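Local coordinates for hypothetical sugar ABC-transporter sugar binding protein (Arthrobacter globiformis, PDB 7BVT) that binds cyclic alpha-maltosyl-1,6-maltose outside the cell and probably delivers it to an ABC transporter for import, at residues Y144-K148 / T149-E153; Y245-W248 / G249-E252. One frame throughout, in Å; residues are numbered along the deposited sequence.

Contact 1: Y144-K148 / T149-E153; sequences YMYNK and TLFAE
Y146 and F151 are brought together by a first torsion that puts the CG of Y146 between its backbone N and carbonyl carbon (chi1 70°), standing the tyrosine up beside the helix start; in N147, CG lies anti to the backbone N and the amide turns back toward the first helical turn. CD2 of Y146 sits over the centre of one face of F151, 3.5 Å above its plane. The two rings meet obliquely, with planes at 45° and centroids 4.6 Å apart, while Y146 CB touches F151 CE1 at 3.7 Å. The Y144 side chain, running opposite to that of F151, brings its OH to the ring edge, in plane, 3.5 Å from F151 CZ. Two tyrosines suit this strand because their rings pack while their hydroxyls find polar partners: Y146 OH hydrogen-bonds to P158 O and Y144 OH makes a weak bond to S258. With an alanine at F151 the ring under Y146 CD2 would be gone, which would probably leave a gap between the strand and helix 165-179, whose I175 also touches this phenylalanine. Asparagine is apt at the N-cap: N147 OD1 accepts from L150 N at 3.0 Å, the donor standing well above the carbonyl plane, and so serves an amide of the first turn. The backbone then takes over, F151 N giving a nearly straight bond (172°) to N147 O and A152 N one to K148 O. The extended chain of K148 carries NZ to a salt bridge with E159. The whole is an N-capped strand-to-helix junction, where strand 140-147 passes directly into helix 148-153.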
loop_
_atom_site.group_PDB
_atom_site.type_symbol
_atom_site.label_atom_id
_atom_site.label_comp_id
_atom_site.label_asym_id
_atom_site.label_seq_id
_atom_site.Cartn_x
_atom_site.Cartn_y
_atom_site.Cartn_z
ATOM N N TYR A 144 5.213 7.095 9.224
ATOM C CA TYR A 144 4.861 8.193 10.155
ATOM C C TYR A 144 5.495 9.470 9.641
ATOM O O TYR A 144 6.691 9.500 9.439
ATOM C CB TYR A 144 5.361 7.828 11.558
ATOM C CG TYR A 144 5.118 8.879 12.607
ATOM C CD1 TYR A 144 3.891 8.965 13.224
ATOM C CD2 TYR A 144 6.096 9.785 12.969
ATOM C CE1 TYR A 144 3.615 9.930 14.198
ATOM C CE2 TYR A 144 5.835 10.762 13.915
ATOM C CZ TYR A 144 4.592 10.858 14.498
ATOM O OH TYR A 144 4.383 11.784 15.475
ATOM N N MET A 145 4.681 10.485 9.461
ATOM C CA MET A 145 5.187 11.837 9.076
ATOM C C MET A 145 4.802 12.818 10.167
ATOM O O MET A 145 3.770 12.671 10.801
ATOM C CB MET A 145 4.590 12.317 7.766
ATOM C CG MET A 145 5.214 11.787 6.561
ATOM S SD MET A 145 4.713 12.852 5.145
ATOM C CE MET A 145 5.731 12.041 3.911
ATOM N N TYR A 146 5.656 13.802 10.401
ATOM C CA TYR A 146 5.395 14.774 11.461
ATOM C C TYR A 146 5.925 16.133 11.051
ATOM O O TYR A 146 6.826 16.237 10.206
ATOM C CB TYR A 146 5.999 14.290 12.772
ATOM C CG TYR A 146 7.494 14.296 12.847
ATOM C CD1 TYR A 146 8.279 13.300 12.287
ATOM C CD2 TYR A 146 8.149 15.312 13.555
ATOM C CE1 TYR A 146 9.668 13.320 12.373
ATOM C CE2 TYR A 146 9.517 15.293 13.706
ATOM C CZ TYR A 146 10.295 14.329 13.081
ATOM O OH TYR A 146 11.675 14.361 13.219
ATOM N N ASN A 147 5.423 17.127 11.761
ATOM C CA ASN A 147 5.755 18.551 11.504
ATOM C C ASN A 147 6.825 18.965 12.516
ATOM O O ASN A 147 6.509 19.076 13.713
ATOM C CB ASN A 147 4.499 19.379 11.599
ATOM C CG ASN A 147 4.688 20.869 11.379
ATOM O OD1 ASN A 147 5.758 21.389 11.667
ATOM N ND2 ASN A 147 3.653 21.501 10.876
ATOM N N LYS A 148 8.047 19.208 12.045
ATOM C CA LYS A 148 9.158 19.467 12.973
ATOM C C LYS A 148 8.924 20.817 13.659
ATOM O O LYS A 148 9.280 20.953 14.848
ATOM C CB LYS A 148 10.494 19.461 12.222
ATOM C CG LYS A 148 10.851 18.159 11.529
ATOM C CD LYS A 148 12.367 18.094 11.252
ATOM C CE LYS A 148 12.745 16.957 10.320
ATOM N NZ LYS A 148 14.208 16.934 10.107
ATOM N N THR A 149 8.391 21.810 12.946
ATOM C CA THR A 149 8.218 23.168 13.529
ATOM C C THR A 149 7.211 23.081 14.683
ATOM O O THR A 149 7.477 23.626 15.792
ATOM C CB THR A 149 7.737 24.178 12.492
ATOM O OG1 THR A 149 8.791 24.105 11.515
ATOM C CG2 THR A 149 7.504 25.552 13.113
ATOM N N LEU A 150 6.100 22.371 14.466
ATOM C CA LEU A 150 5.066 22.242 15.523
ATOM C C LEU A 150 5.598 21.417 16.700
ATOM O O LEU A 150 5.309 21.770 17.854
ATOM C CB LEU A 150 3.809 21.616 14.932
ATOM C CG LEU A 150 2.632 21.532 15.908
ATOM C CD1 LEU A 150 2.354 22.884 16.521
ATOM C CD2 LEU A 150 1.396 21.036 15.210
ATOM N N PHE A 151 6.294 20.302 16.452
ATOM C CA PHE A 151 6.988 19.526 17.506
ATOM C C PHE A 151 7.878 20.447 18.337
ATOM O O PHE A 151 7.817 20.437 19.540
ATOM C CB PHE A 151 7.893 18.448 16.943
ATOM C CG PHE A 151 7.278 17.072 16.818
ATOM C CD1 PHE A 151 6.056 16.876 16.197
ATOM C CD2 PHE A 151 7.981 16.005 17.310
ATOM C CE1 PHE A 151 5.500 15.594 16.168
ATOM C CE2 PHE A 151 7.461 14.719 17.184
ATOM C CZ PHE A 151 6.234 14.544 16.599
ATOM N N ALA A 152 8.652 21.301 17.674
ATOM C CA ALA A 152 9.602 22.181 18.390
ATOM C C ALA A 152 8.816 23.212 19.206
ATOM O O ALA A 152 9.224 23.471 20.358
ATOM C CB ALA A 152 10.551 22.790 17.371
ATOM N N GLU A 153 7.748 23.769 18.651
ATOM C CA GLU A 153 6.872 24.752 19.330
ATOM C C GLU A 153 6.304 24.138 20.606
ATOM O O GLU A 153 6.145 24.866 21.601
ATOM C CB GLU A 153 5.735 25.220 18.452
ATOM C CG GLU A 153 5.097 26.509 18.976
ATOM C CD GLU A 153 4.053 27.160 18.068
ATOM O OE1 GLU A 153 3.844 26.679 16.937
ATOM O OE2 GLU A 153 3.434 28.167 18.522
#

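Contact 2: Y245-W248 / G249-E252; sequences YAKW and GEFE
The charged pair is K247 and E250, at the two ends of a type II beta turn. The lysine chain, bent at chi2 and chi3, curls toward the glutamate, which is itself bent at chi2, and the salt bridge from K247 NZ to E250 OE2 is long at 3.5 Å. CE of the lysine lies equally near the same oxygen, so methylene and ammonium share the approach. Flexible, long side chains suit this surface place.

A water supplies the polar link: it donates to the backbone O of W248 at 2.7 Å and to E250 OE2 at 2.6 Å. The carboxylate oxygen that meets K247 is thus also tied to the middle of the turn, which is likely to limit the rotation of the group.

The indole of W248 makes the remaining contacts. With its CG anti to the backbone N, it folds over the following peptide, and G249 CA lies 4.2 Å from the centroid of the five-membered ring, 18° off its normal, a CH-pi contact. G249 has a positive phi of 105°, at which a CB would clash with W248 O, so glycine fits the third position of the turn; its N hydrogen-bonds to D185. As a polar group beside the ring, E252 OE2 approaches CZ2 of W248 at 3.6 Å, the carboxylate nearly perpendicular to the indole. Outside the two segments, Y187, a residue of the glycan pocket, meets the indole ring at a slant. A type II turn with glycine third here sets a tryptophan beside the sugar site, its side chain about 5 Å from a bound glucose.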
loop_
_atom_site.group_PDB
_atom_site.type_symbol
_atom_site.label_atom_id
_atom_site.label_comp_id
_atom_site.label_asym_id
_atom_site.label_seq_id
_atom_site.Cartn_x
_atom_site.Cartn_y
_atom_site.Cartn_z
ATOM N N TYR A 245 -11.958 12.853 16.237
ATOM C CA TYR A 245 -12.834 12.157 15.270
ATOM C C TYR A 245 -13.199 13.079 14.119
ATOM O O TYR A 245 -13.462 14.289 14.338
ATOM C CB TYR A 245 -14.099 11.637 15.955
ATOM C CG TYR A 245 -15.082 11.078 14.953
ATOM C CD1 TYR A 245 -14.754 9.977 14.186
ATOM C CD2 TYR A 245 -16.321 11.668 14.748
ATOM C CE1 TYR A 245 -15.652 9.445 13.269
ATOM C CE2 TYR A 245 -17.215 11.172 13.811
ATOM C CZ TYR A 245 -16.894 10.041 13.088
ATOM O OH TYR A 245 -17.784 9.564 12.158
ATOM N N ALA A 246 -13.201 12.533 12.905
ATOM C CA ALA A 246 -13.622 13.231 11.663
ATOM C C ALA A 246 -12.809 14.517 11.447
ATOM O O ALA A 246 -13.368 15.553 10.988
ATOM C CB ALA A 246 -15.120 13.481 11.717
ATOM N N LYS A 247 -11.507 14.467 11.675
ATOM C CA LYS A 247 -10.585 15.625 11.520
ATOM C C LYS A 247 -9.344 15.205 10.740
ATOM O O LYS A 247 -8.290 15.794 10.944
ATOM C CB LYS A 247 -10.182 16.176 12.893
ATOM C CG LYS A 247 -11.280 16.953 13.617
ATOM C CD LYS A 247 -11.885 18.074 12.809
ATOM C CE LYS A 247 -10.863 19.073 12.326
ATOM N NZ LYS A 247 -11.516 20.320 11.851
ATOM N N TRP A 248 -9.457 14.235 9.846
ATOM C CA TRP A 248 -8.313 13.880 8.965
ATOM C C TRP A 248 -7.880 15.126 8.190
ATOM O O TRP A 248 -8.758 15.852 7.719
ATOM C CB TRP A 248 -8.655 12.728 8.013
ATOM C CG TRP A 248 -7.508 12.441 7.091
ATOM C CD1 TRP A 248 -7.342 12.830 5.790
ATOM C CD2 TRP A 248 -6.289 11.787 7.459
ATOM N NE1 TRP A 248 -6.113 12.436 5.310
ATOM C CE2 TRP A 248 -5.434 11.814 6.336
ATOM C CE3 TRP A 248 -5.838 11.176 8.629
ATOM C CZ2 TRP A 248 -4.174 11.207 6.346
ATOM C CZ3 TRP A 248 -4.576 10.621 8.653
ATOM C CH2 TRP A 248 -3.768 10.609 7.518
ATOM N N GLY A 249 -6.587 15.354 8.019
ATOM C CA GLY A 249 -6.070 16.357 7.066
ATOM C C GLY A 249 -5.571 17.591 7.790
ATOM O O GLY A 249 -4.919 18.439 7.127
ATOM N N GLU A 250 -5.766 17.680 9.106
ATOM C CA GLU A 250 -5.157 18.792 9.899
ATOM C C GLU A 250 -3.630 18.825 9.746
ATOM O O GLU A 250 -3.013 19.924 9.658
ATOM C CB GLU A 250 -5.577 18.720 11.356
ATOM C CG GLU A 250 -7.035 18.955 11.559
ATOM C CD GLU A 250 -7.584 20.210 10.894
ATOM O OE1 GLU A 250 -7.092 21.316 11.238
ATOM O OE2 GLU A 250 -8.489 20.067 10.028
ATOM N N PHE A 251 -2.988 17.658 9.741
ATOM C CA PHE A 251 -1.524 17.538 9.626
ATOM C C PHE A 251 -1.114 18.114 8.273
ATOM O O PHE A 251 -0.163 18.909 8.213
ATOM C CB PHE A 251 -1.102 16.064 9.724
ATOM C CG PHE A 251 0.327 15.858 9.329
ATOM C CD1 PHE A 251 1.372 16.436 10.027
ATOM C CD2 PHE A 251 0.634 15.131 8.190
ATOM C CE1 PHE A 251 2.683 16.248 9.628
ATOM C CE2 PHE A 251 1.928 15.021 7.753
ATOM C CZ PHE A 251 2.958 15.572 8.470
ATOM N N GLU A 252 -1.813 17.696 7.223
ATOM C CA GLU A 252 -1.442 18.059 5.836
ATOM C C GLU A 252 -1.589 19.583 5.627
ATOM O O GLU A 252 -0.786 20.130 4.873
ATOM C CB GLU A 252 -2.289 17.268 4.852
ATOM C CG GLU A 252 -1.861 15.802 4.852
ATOM C CD GLU A 252 -2.749 14.863 4.077
ATOM O OE1 GLU A 252 -3.595 15.324 3.315
ATOM O OE2 GLU A 252 -2.597 13.661 4.262
HETATM O O HOH W 1 -9.749 18.103 8.862
#

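How the contacts relate
Contacts 1 and 2 come in series along the chain, their centres 15 Å apart on the same side of the molecule's centre. Contact 1 lies where strand 140-147 runs into helix 148-153; contact 2 lies in the loop between helix 225-239 and strand 258-262, and that strand pairs antiparallel with 140-147. They meet through F251, whose ring packs against the backbone of Y146 and N147, F251 CE1 being 3.5 Å from Y146 C, and against CB of M145. The end of a sheet strand and a surface loop near the glucose are thus joined within one part of the solute-binding fold, consistent with a loop firmly seated beside the sugar pocket.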